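Local coordinates for protein probable flavin reductase (Sinorhizobium meliloti, PDB 3RH7) that probably acts as an NADPH-dependent flavin reductase and binds flavin mononucleotide in a split-barrel domain, at residues P59-S69 against E137-V148; S75-A83 against E129-E137. One frame throughout, in Å; residues are numbered along the deposited sequence.

Interaction 1: residues P59-S69 against E137-V148; sequences PPLLLVCLAKS and EAGDHVIIIGRV. With FMN (flavin mononucleotide), chain G.
Lys68 N donates to Asp140 O across 2.7 Å in an almost straight bond (N-H...O 176°). The rest of the lysine runs extended beyond CG alongside the type II' turn from Ala138 to His141 and brings NZ to Gly139 O at 2.8 Å, so one residue binds both central carbonyls of the turn. Next to it, the His141 ring lies flat against the other strand: Ala67 CA sits over its centre, 3.6 Å from the centroid, a CH-pi contact. The ring's rotation is fixed by ND1, bonded to the anti side of Asp140 OD1 (2.7 Å), and by NE2, hydrogen-bonded to Asn298 OD1. Asp140 OD2 meanwhile accepts backbone N-H groups of Leu57 and Asp58 of the second subunit. Strands 61-67 and 141-148 are antiparallel neighbours in the FMN-binding split barrel. Leu66 N and O both bond to Val142, while Cys65 O and Ala67 N turn to the flavin: Cys65 O accepts the N-H of FMN N3 at 2.8 Å and Ala67 N donates to FMN O2, also at 2.8 Å. Leu66 CB meets Ile144 CD1 on one sheet face. On the other, Ile143 CG2 rests against Leu63 CG (3.7 Å). At the far end Pro60 CD lies over one face of the Arg147 guanidinium, 3.4 Å above its plane and towards the rim.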
loop_
_atom_site.group_PDB
_atom_site.type_symbol
_atom_site.label_atom_id
_atom_site.label_comp_id
_atom_site.label_asym_id
_atom_site.label_seq_id
_atom_site.Cartn_x
_atom_site.Cartn_y
_atom_site.Cartn_z
ATOM N N PRO A 59 -7.593 6.635 23.740
ATOM C CA PRO A 59 -6.427 7.521 23.585
ATOM C C PRO A 59 -5.680 7.313 22.259
ATOM O O PRO A 59 -5.811 6.232 21.676
ATOM C CB PRO A 59 -5.543 7.119 24.778
ATOM C CG PRO A 59 -5.864 5.686 25.006
ATOM C CD PRO A 59 -7.335 5.596 24.756
ATOM N N PRO A 60 -4.876 8.310 21.785
ATOM C CA PRO A 60 -4.136 8.132 20.526
ATOM C C PRO A 60 -3.053 7.072 20.657
ATOM O O PRO A 60 -2.046 7.320 21.309
ATOM C CB PRO A 60 -3.534 9.515 20.271
ATOM C CG PRO A 60 -4.232 10.426 21.165
ATOM C CD PRO A 60 -4.621 9.645 22.349
ATOM N N LEU A 61 -3.280 5.875 20.082
ATOM C CA LEU A 61 -2.323 4.771 20.173
ATOM C C LEU A 61 -1.860 4.283 18.826
ATOM O O LEU A 61 -2.625 4.205 17.859
ATOM C CB LEU A 61 -2.863 3.614 21.003
ATOM C CG LEU A 61 -3.010 3.931 22.481
ATOM C CD1 LEU A 61 -3.807 2.867 23.187
ATOM C CD2 LEU A 61 -1.655 4.162 23.131
ATOM N N LEU A 62 -0.580 3.941 18.789
ATOM C CA LEU A 62 0.182 3.566 17.608
ATOM C C LEU A 62 1.081 2.351 17.936
ATOM O O LEU A 62 1.399 2.104 19.109
ATOM C CB LEU A 62 0.971 4.828 17.315
ATOM C CG LEU A 62 1.881 4.937 16.193
ATOM C CD1 LEU A 62 1.767 6.339 15.620
ATOM C CD2 LEU A 62 3.296 4.655 16.679
ATOM N N LEU A 63 1.472 1.589 16.898
ATOM C CA LEU A 63 2.230 0.337 17.031
ATOM C C LEU A 63 3.340 0.230 15.994
ATOM O O LEU A 63 3.161 0.672 14.861
ATOM C CB LEU A 63 1.208 -0.780 16.781
ATOM C CG LEU A 63 1.547 -2.208 17.045
ATOM C CD1 LEU A 63 0.372 -2.881 17.647
ATOM C CD2 LEU A 63 1.900 -2.920 15.771
ATOM N N VAL A 64 4.451 -0.418 16.353
ATOM C CA VAL A 64 5.562 -0.660 15.425
ATOM C C VAL A 64 6.356 -1.849 15.967
ATOM O O VAL A 64 6.409 -2.040 17.189
ATOM C CB VAL A 64 6.433 0.591 15.112
ATOM C CG1 VAL A 64 7.403 0.932 16.233
ATOM C CG2 VAL A 64 7.161 0.443 13.786
ATOM N N CYS A 65 6.913 -2.681 15.075
ATOM C CA CYS A 65 7.633 -3.863 15.553
ATOM C C CYS A 65 9.122 -3.771 15.252
ATOM O O CYS A 65 9.510 -3.414 14.135
ATOM C CB CYS A 65 7.026 -5.140 14.980
ATOM S SG CYS A 65 5.221 -5.229 15.140
ATOM N N LEU A 66 9.947 -4.098 16.263
ATOM C CA LEU A 66 11.404 -4.052 16.175
ATOM C C LEU A 66 11.996 -5.418 16.396
ATOM O O LEU A 66 11.660 -6.067 17.393
ATOM C CB LEU A 66 11.962 -3.067 17.207
ATOM C CG LEU A 66 13.469 -3.063 17.417
ATOM C CD1 LEU A 66 14.176 -2.450 16.233
ATOM C CD2 LEU A 66 13.830 -2.334 18.684
ATOM N N ALA A 67 12.899 -5.844 15.491
ATOM C CA ALA A 67 13.581 -7.149 15.566
ATOM C C ALA A 67 14.510 -7.222 16.775
ATOM O O ALA A 67 15.207 -6.258 17.086
ATOM C CB ALA A 67 14.371 -7.408 14.296
ATOM N N LYS A 68 14.523 -8.362 17.461
ATOM C CA LYS A 68 15.396 -8.556 18.622
ATOM C C LYS A 68 16.877 -8.554 18.175
ATOM O O LYS A 68 17.761 -8.169 18.943
ATOM C CB LYS A 68 15.021 -9.848 19.359
ATOM C CG LYS A 68 13.759 -9.696 20.216
ATOM C CD LYS A 68 13.302 -11.021 20.773
ATOM C CE LYS A 68 12.256 -10.858 21.839
ATOM N NZ LYS A 68 11.583 -12.153 22.164
ATOM N N SER A 69 17.116 -8.892 16.892
ATOM C CA SER A 69 18.418 -8.914 16.228
ATOM C C SER A 69 18.994 -7.514 15.981
ATOM O O SER A 69 20.177 -7.412 15.657
ATOM C CB SER A 69 18.304 -9.636 14.886
ATOM O OG SER A 69 17.428 -8.984 13.977
ATOM N N GLU A 137 6.749 -8.591 24.130
ATOM C CA GLU A 137 7.642 -9.598 23.562
ATOM C C GLU A 137 6.824 -10.465 22.630
ATOM O O GLU A 137 5.775 -10.966 23.045
ATOM C CB GLU A 137 8.324 -10.425 24.681
ATOM C CG GLU A 137 8.673 -9.588 25.910
ATOM C CD GLU A 137 10.062 -8.976 26.029
ATOM O OE1 GLU A 137 11.036 -9.766 26.065
ATOM O OE2 GLU A 137 10.166 -7.739 26.246
ATOM N N ALA A 138 7.243 -10.584 21.350
ATOM C CA ALA A 138 6.501 -11.357 20.356
ATOM C C ALA A 138 7.425 -11.988 19.319
ATOM O O ALA A 138 7.646 -11.444 18.227
ATOM C CB ALA A 138 5.461 -10.486 19.676
ATOM N N GLY A 139 7.941 -13.159 19.671
ATOM C CA GLY A 139 8.816 -13.931 18.802
ATOM C C GLY A 139 10.189 -13.324 18.603
ATOM O O GLY A 139 10.857 -12.959 19.582
ATOM N N ASP A 140 10.617 -13.207 17.326
ATOM C CA ASP A 140 11.921 -12.667 16.965
ATOM C C ASP A 140 11.908 -11.126 16.978
ATOM O O ASP A 140 12.940 -10.480 16.714
ATOM C CB ASP A 140 12.382 -13.218 15.602
ATOM C CG ASP A 140 11.365 -13.233 14.472
ATOM O OD1 ASP A 140 10.716 -12.196 14.240
ATOM O OD2 ASP A 140 11.295 -14.250 13.756
ATOM N N HIS A 141 10.743 -10.552 17.315
ATOM C CA HIS A 141 10.505 -9.115 17.386
ATOM C C HIS A 141 9.872 -8.711 18.726
ATOM O O HIS A 141 9.512 -9.569 19.537
ATOM C CB HIS A 141 9.558 -8.675 16.237
ATOM C CG HIS A 141 10.204 -8.500 14.895
ATOM N ND1 HIS A 141 10.883 -9.536 14.269
ATOM C CD2 HIS A 141 10.146 -7.448 14.048
ATOM C CE1 HIS A 141 11.276 -9.060 13.100
ATOM N NE2 HIS A 141 10.855 -7.813 12.917
ATOM N N VAL A 142 9.737 -7.389 18.938
ATOM C CA VAL A 142 9.050 -6.787 20.077
ATOM C C VAL A 142 8.065 -5.777 19.511
ATOM O O VAL A 142 8.364 -5.105 18.508
ATOM C CB VAL A 142 9.949 -6.181 21.190
ATOM C CG1 VAL A 142 10.790 -7.256 21.874
ATOM C CG2 VAL A 142 10.820 -5.033 20.673
ATOM N N ILE A 143 6.880 -5.704 20.118
ATOM C CA ILE A 143 5.831 -4.780 19.694
ATOM C C ILE A 143 5.962 -3.518 20.553
ATOM O O ILE A 143 5.794 -3.587 21.770
ATOM C CB ILE A 143 4.410 -5.430 19.773
ATOM C CG1 ILE A 143 4.313 -6.700 18.902
ATOM C CG2 ILE A 143 3.317 -4.425 19.426
ATOM C CD1 ILE A 143 3.203 -7.580 19.227
ATOM N N ILE A 144 6.303 -2.389 19.929
ATOM C CA ILE A 144 6.416 -1.132 20.648
ATOM C C ILE A 144 5.095 -0.351 20.472
ATOM O O ILE A 144 4.643 -0.107 19.338
ATOM C CB ILE A 144 7.656 -0.331 20.201
ATOM C CG1 ILE A 144 8.934 -1.124 20.495
ATOM C CG2 ILE A 144 7.698 1.036 20.884
ATOM C CD1 ILE A 144 10.163 -0.728 19.630
ATOM N N ILE A 145 4.467 0.002 21.609
ATOM C CA ILE A 145 3.221 0.758 21.629
ATOM C C ILE A 145 3.523 2.169 22.125
ATOM O O ILE A 145 4.127 2.326 23.195
ATOM C CB ILE A 145 2.121 0.061 22.455
ATOM C CG1 ILE A 145 1.773 -1.299 21.813
ATOM C CG2 ILE A 145 0.885 0.969 22.567
ATOM C CD1 ILE A 145 0.857 -2.141 22.568
ATOM N N GLY A 146 3.109 3.165 21.338
ATOM C CA GLY A 146 3.315 4.562 21.666
ATOM C C GLY A 146 2.038 5.366 21.723
ATOM O O GLY A 146 1.071 5.079 20.998
ATOM N N ARG A 147 2.025 6.365 22.618
ATOM C CA ARG A 147 0.911 7.289 22.748
ATOM C C ARG A 147 1.308 8.547 22.001
ATOM O O ARG A 147 2.349 9.129 22.311
ATOM C CB ARG A 147 0.553 7.562 24.216
ATOM C CG ARG A 147 -0.855 8.115 24.411
ATOM C CD ARG A 147 -0.978 8.932 25.691
ATOM N NE ARG A 147 -2.358 9.360 25.960
ATOM C CZ ARG A 147 -2.943 10.447 25.448
ATOM N NH1 ARG A 147 -2.281 11.235 24.605
ATOM N NH2 ARG A 147 -4.200 10.740 25.759
ATOM N N VAL A 148 0.524 8.934 20.973
ATOM C CA VAL A 148 0.808 10.124 20.162
ATOM C C VAL A 148 0.694 11.374 21.044
ATOM O O VAL A 148 -0.367 11.648 21.631
ATOM C CB VAL A 148 -0.078 10.239 18.898
ATOM C CG1 VAL A 148 0.320 11.435 18.054
ATOM C CG2 VAL A 148 -0.006 8.984 18.062
HETATM N N1 FMN G . 13.265 -3.959 10.820
HETATM C C2 FMN G . 12.547 -4.156 11.989
HETATM O O2 FMN G . 13.145 -4.468 13.035
HETATM N N3 FMN G . 11.176 -3.922 11.979
HETATM C C4 FMN G . 10.392 -3.567 10.866
HETATM O O4 FMN G . 9.175 -3.355 10.881
HETATM C C4A FMN G . 11.188 -3.424 9.566
HETATM N N5 FMN G . 10.555 -3.085 8.455
HETATM C C5A FMN G . 11.311 -2.846 7.280
HETATM C C6 FMN G . 10.562 -2.454 6.117
HETATM C C7 FMN G . 11.201 -2.128 4.886
HETATM C C7M FMN G . 10.383 -1.709 3.699
HETATM C C8 FMN G . 12.611 -2.222 4.830
HETATM C C8M FMN G . 13.308 -1.898 3.570
HETATM C C9 FMN G . 13.391 -2.636 5.974
HETATM C C9A FMN G . 12.782 -2.975 7.236
HETATM N N10 FMN G . 13.506 -3.375 8.441
HETATM C C10 FMN G . 12.735 -3.608 9.637
HETATM C "C1'" FMN G . 15.015 -3.517 8.424
HETATM C "C2'" FMN G . 15.724 -2.449 9.367
HETATM O "O2'" FMN G . 15.511 -1.071 9.050
HETATM C "C3'" FMN G . 17.234 -2.552 9.719
HETATM O "O3'" FMN G . 18.014 -3.352 8.814
HETATM C "C4'" FMN G . 17.549 -2.770 11.234
HETATM O "O4'" FMN G . 16.575 -3.546 12.020
HETATM C "C5'" FMN G . 17.822 -1.423 11.863
HETATM O "O5'" FMN G . 19.234 -1.321 11.798
HETATM P P FMN G . 20.083 -1.637 13.170
HETATM O O1P FMN G . 19.076 -0.980 14.220
HETATM O O2P FMN G . 21.481 -0.921 13.069
HETATM O O3P FMN G . 20.431 -3.140 13.309
#

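Interaction 2: residues S75-A83 against E129-E137; sequences SMTSAGRFA and ECSMQDIIE
Met132, present as selenomethionine, stretches from its strand into the bend between a helix end and the next strand, with three neighbours around its tip. SE lies near Ala79 O, while CE approaches Met76 O and the Phe82 ring and lies 3.9 Å from CE of Met76, itself a selenomethionine. This is where helix 73-78 passes into strand 81-86 of the split barrel, and strand 81-86 pairs antiparallel with strand 126-138. At the bend, Met132 N donates to Gly80 O (2.8 Å, N-H...O 173°), which ties the link between helix and strand to the sheet. Further along, Cys130 N gives a bond of 2.7 Å to Phe82 O, whereas the return bond from Phe82 N to Cys130 O is weak. With CG set between its backbone N and carbonyl carbon (chi1 69°), the Phe82 ring folds back over the neighbouring strand. Cys130 CB stands over the centre of one face, 3.7 Å from the ring centroid, as a CH-pi contact, and SG makes an oblique sulfur-aromatic contact. Met132 crosses Phe82 at about a right angle, with Met132 CE 3.5 Å from Phe82 CD1 and oblique to the ring. Leu62 and Ile144 also touch Phe82, which joins this corner to the buried interior of the barrel. On the opposite face of the paired strands, Arg81 runs extended from CG to NE, and Ser131 CB lies over one face of its guanidinium, offset towards the rim. Nearer the helix, the Ile135 side chain crosses that of Thr77 at about a right angle, its CD1 4.0 Å from Thr77 CB; Thr77 OG1 turns back to Tyr73 O and Glu74 O within the helix.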
loop_
_atom_site.group_PDB
_atom_site.type_symbol
_atom_site.label_atom_id
_atom_site.label_comp_id
_atom_site.label_asym_id
_atom_site.label_seq_id
_atom_site.Cartn_x
_atom_site.Cartn_y
_atom_site.Cartn_z
ATOM N N SER A 75 19.198 0.341 22.859
ATOM C CA SER A 75 19.001 1.799 22.868
ATOM C C SER A 75 17.514 2.181 22.717
ATOM O O SER A 75 17.011 3.012 23.474
ATOM C CB SER A 75 19.821 2.461 21.760
ATOM O OG SER A 75 21.160 2.707 22.154
HETATM N N MSE A 76 16.820 1.534 21.764
HETATM C CA MSE A 76 15.419 1.747 21.430
HETATM C C MSE A 76 14.485 1.400 22.580
HETATM O O MSE A 76 13.728 2.259 23.016
HETATM C CB MSE A 76 15.053 0.913 20.202
HETATM C CG MSE A 76 13.809 1.419 19.493
HETATM SE SE MSE A 76 14.032 3.228 18.828
HETATM C CE MSE A 76 12.326 3.813 19.015
ATOM N N THR A 77 14.516 0.140 23.054
ATOM C CA THR A 77 13.665 -0.335 24.149
ATOM C C THR A 77 13.902 0.507 25.425
ATOM O O THR A 77 12.948 0.795 26.157
ATOM C CB THR A 77 13.882 -1.826 24.389
ATOM O OG1 THR A 77 15.278 -2.106 24.449
ATOM C CG2 THR A 77 13.235 -2.684 23.332
ATOM N N SER A 78 15.162 0.949 25.644
ATOM C CA SER A 78 15.547 1.775 26.793
ATOM C C SER A 78 15.010 3.207 26.677
ATOM O O SER A 78 14.776 3.830 27.717
ATOM C CB SER A 78 17.064 1.802 26.965
ATOM O OG SER A 78 17.585 0.504 27.207
ATOM N N ALA A 79 14.819 3.729 25.429
ATOM C CA ALA A 79 14.296 5.088 25.169
ATOM C C ALA A 79 12.871 5.216 25.673
ATOM O O ALA A 79 12.149 4.213 25.745
ATOM C CB ALA A 79 14.349 5.411 23.687
ATOM N N GLY A 80 12.488 6.422 26.062
ATOM C CA GLY A 80 11.151 6.650 26.599
ATOM C C GLY A 80 10.199 7.221 25.583
ATOM O O GLY A 80 8.993 6.968 25.633
ATOM N N ARG A 81 10.755 8.010 24.668
ATOM C CA ARG A 81 10.035 8.691 23.607
ATOM C C ARG A 81 10.606 8.291 22.265
ATOM O O ARG A 81 11.812 8.055 22.137
ATOM C CB ARG A 81 10.116 10.217 23.808
ATOM C CG ARG A 81 9.402 10.666 25.075
ATOM C CD ARG A 81 9.440 12.156 25.301
ATOM N NE ARG A 81 8.458 12.572 26.308
ATOM C CZ ARG A 81 7.177 12.833 26.048
ATOM N NH1 ARG A 81 6.705 12.720 24.810
ATOM N NH2 ARG A 81 6.358 13.200 27.026
ATOM N N PHE A 82 9.737 8.196 21.264
ATOM C CA PHE A 82 10.147 7.894 19.898
ATOM C C PHE A 82 9.248 8.638 18.888
ATOM O O PHE A 82 8.251 9.224 19.287
ATOM C CB PHE A 82 10.166 6.392 19.650
ATOM C CG PHE A 82 8.827 5.714 19.617
ATOM C CD1 PHE A 82 8.216 5.293 20.790
ATOM C CD2 PHE A 82 8.192 5.455 18.411
ATOM C CE1 PHE A 82 6.976 4.655 20.761
ATOM C CE2 PHE A 82 6.946 4.831 18.382
ATOM C CZ PHE A 82 6.356 4.419 19.554
ATOM N N ALA A 83 9.618 8.643 17.607
ATOM C CA ALA A 83 8.824 9.286 16.573
ATOM C C ALA A 83 8.682 8.391 15.362
ATOM O O ALA A 83 9.604 7.652 15.020
ATOM C CB ALA A 83 9.432 10.621 16.171
ATOM N N GLU A 129 4.998 12.123 17.114
ATOM C CA GLU A 129 5.832 12.124 18.313
ATOM C C GLU A 129 5.140 11.265 19.353
ATOM O O GLU A 129 3.965 11.491 19.668
ATOM C CB GLU A 129 6.062 13.549 18.839
ATOM C CG GLU A 129 7.196 14.262 18.147
ATOM C CD GLU A 129 7.822 15.342 18.997
ATOM O OE1 GLU A 129 7.308 16.487 18.978
ATOM O OE2 GLU A 129 8.821 15.031 19.689
ATOM N N CYS A 130 5.846 10.260 19.854
ATOM C CA CYS A 130 5.281 9.294 20.784
ATOM C C CYS A 130 6.018 9.247 22.113
ATOM O O CYS A 130 7.063 9.860 22.314
ATOM C CB CYS A 130 5.230 7.908 20.140
ATOM S SG CYS A 130 4.040 7.761 18.774
ATOM N N SER A 131 5.367 8.576 23.043
ATOM C CA SER A 131 5.810 8.231 24.368
ATOM C C SER A 131 5.517 6.760 24.481
ATOM O O SER A 131 4.402 6.351 24.144
ATOM C CB SER A 131 5.082 9.059 25.418
ATOM O OG SER A 131 3.746 8.622 25.598
HETATM N N MSE A 132 6.516 5.952 24.858
HETATM C CA MSE A 132 6.333 4.521 24.970
HETATM C C MSE A 132 5.397 4.146 26.090
HETATM O O MSE A 132 5.565 4.602 27.225
HETATM C CB MSE A 132 7.652 3.826 25.168
HETATM C CG MSE A 132 8.075 3.096 23.939
HETATM SE SE MSE A 132 9.919 2.550 24.050
HETATM C CE MSE A 132 10.611 3.258 22.426
ATOM N N GLN A 133 4.368 3.364 25.741
ATOM C CA GLN A 133 3.383 2.875 26.681
ATOM C C GLN A 133 3.882 1.533 27.157
ATOM O O GLN A 133 4.250 1.390 28.320
ATOM C CB GLN A 133 1.989 2.784 26.040
ATOM C CG GLN A 133 1.254 4.106 25.976
ATOM C CD GLN A 133 0.085 4.217 26.934
ATOM O OE1 GLN A 133 -0.158 5.288 27.517
ATOM N NE2 GLN A 133 -0.700 3.142 27.082
ATOM N N ASP A 134 4.016 0.580 26.229
ATOM C CA ASP A 134 4.452 -0.763 26.561
ATOM C C ASP A 134 5.312 -1.353 25.439
ATOM O O ASP A 134 5.279 -0.875 24.310
ATOM C CB ASP A 134 3.213 -1.648 26.831
ATOM C CG ASP A 134 3.469 -2.961 27.572
ATOM O OD1 ASP A 134 4.387 -2.997 28.425
ATOM O OD2 ASP A 134 2.696 -3.932 27.354
ATOM N N ILE A 135 6.115 -2.363 25.780
ATOM C CA ILE A 135 6.942 -3.166 24.884
ATOM C C ILE A 135 6.493 -4.621 25.112
ATOM O O ILE A 135 6.634 -5.150 26.226
ATOM C CB ILE A 135 8.473 -2.951 25.040
ATOM C CG1 ILE A 135 8.840 -1.490 24.778
ATOM C CG2 ILE A 135 9.258 -3.890 24.092
ATOM C CD1 ILE A 135 10.140 -1.032 25.411
ATOM N N ILE A 136 5.883 -5.226 24.076
ATOM C CA ILE A 136 5.364 -6.587 24.142
ATOM C C ILE A 136 6.321 -7.548 23.427
ATOM O O ILE A 136 6.660 -7.343 22.263
ATOM C CB ILE A 136 3.926 -6.631 23.575
ATOM C CG1 ILE A 136 2.970 -5.920 24.534
ATOM C CG2 ILE A 136 3.456 -8.061 23.306
ATOM C CD1 ILE A 136 1.890 -5.237 23.888
ATOM N N GLU A 137 6.749 -8.591 24.130
ATOM C CA GLU A 137 7.642 -9.598 23.562
ATOM C C GLU A 137 6.824 -10.465 22.630
ATOM O O GLU A 137 5.775 -10.966 23.045
ATOM C CB GLU A 137 8.324 -10.425 24.681
ATOM C CG GLU A 137 8.673 -9.588 25.910
ATOM C CD GLU A 137 10.062 -8.976 26.029
ATOM O OE1 GLU A 137 11.036 -9.766 26.065
ATOM O OE2 GLU A 137 10.166 -7.739 26.246
#

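Overall arrangement
The centres of the two contacts lie about 8 Å apart in one antiparallel sheet of the flavin reductase-like domain. Strand 126-138 serves both: it pairs with strand 81-86 in interaction 2 and, through the hairpin turn, continues into strand 141-153 of interaction 1, with Glu137 common to both. Direct bonds join them, probably Ile143 N to Ile136 O and Gln133 N to Ile145 O, beside the classic beta bulge that Gln133 and Asp134 form opposite Ile145. Along the chain, both segments of interaction 2 come between those of interaction 1, apart from the shared Glu137, and strand 61-67 leads on to helix 73-78. Strand 61-67, whose backbone bonds the flavin ring, is thus joined through strands 141-153 and 126-138 to strand 81-86.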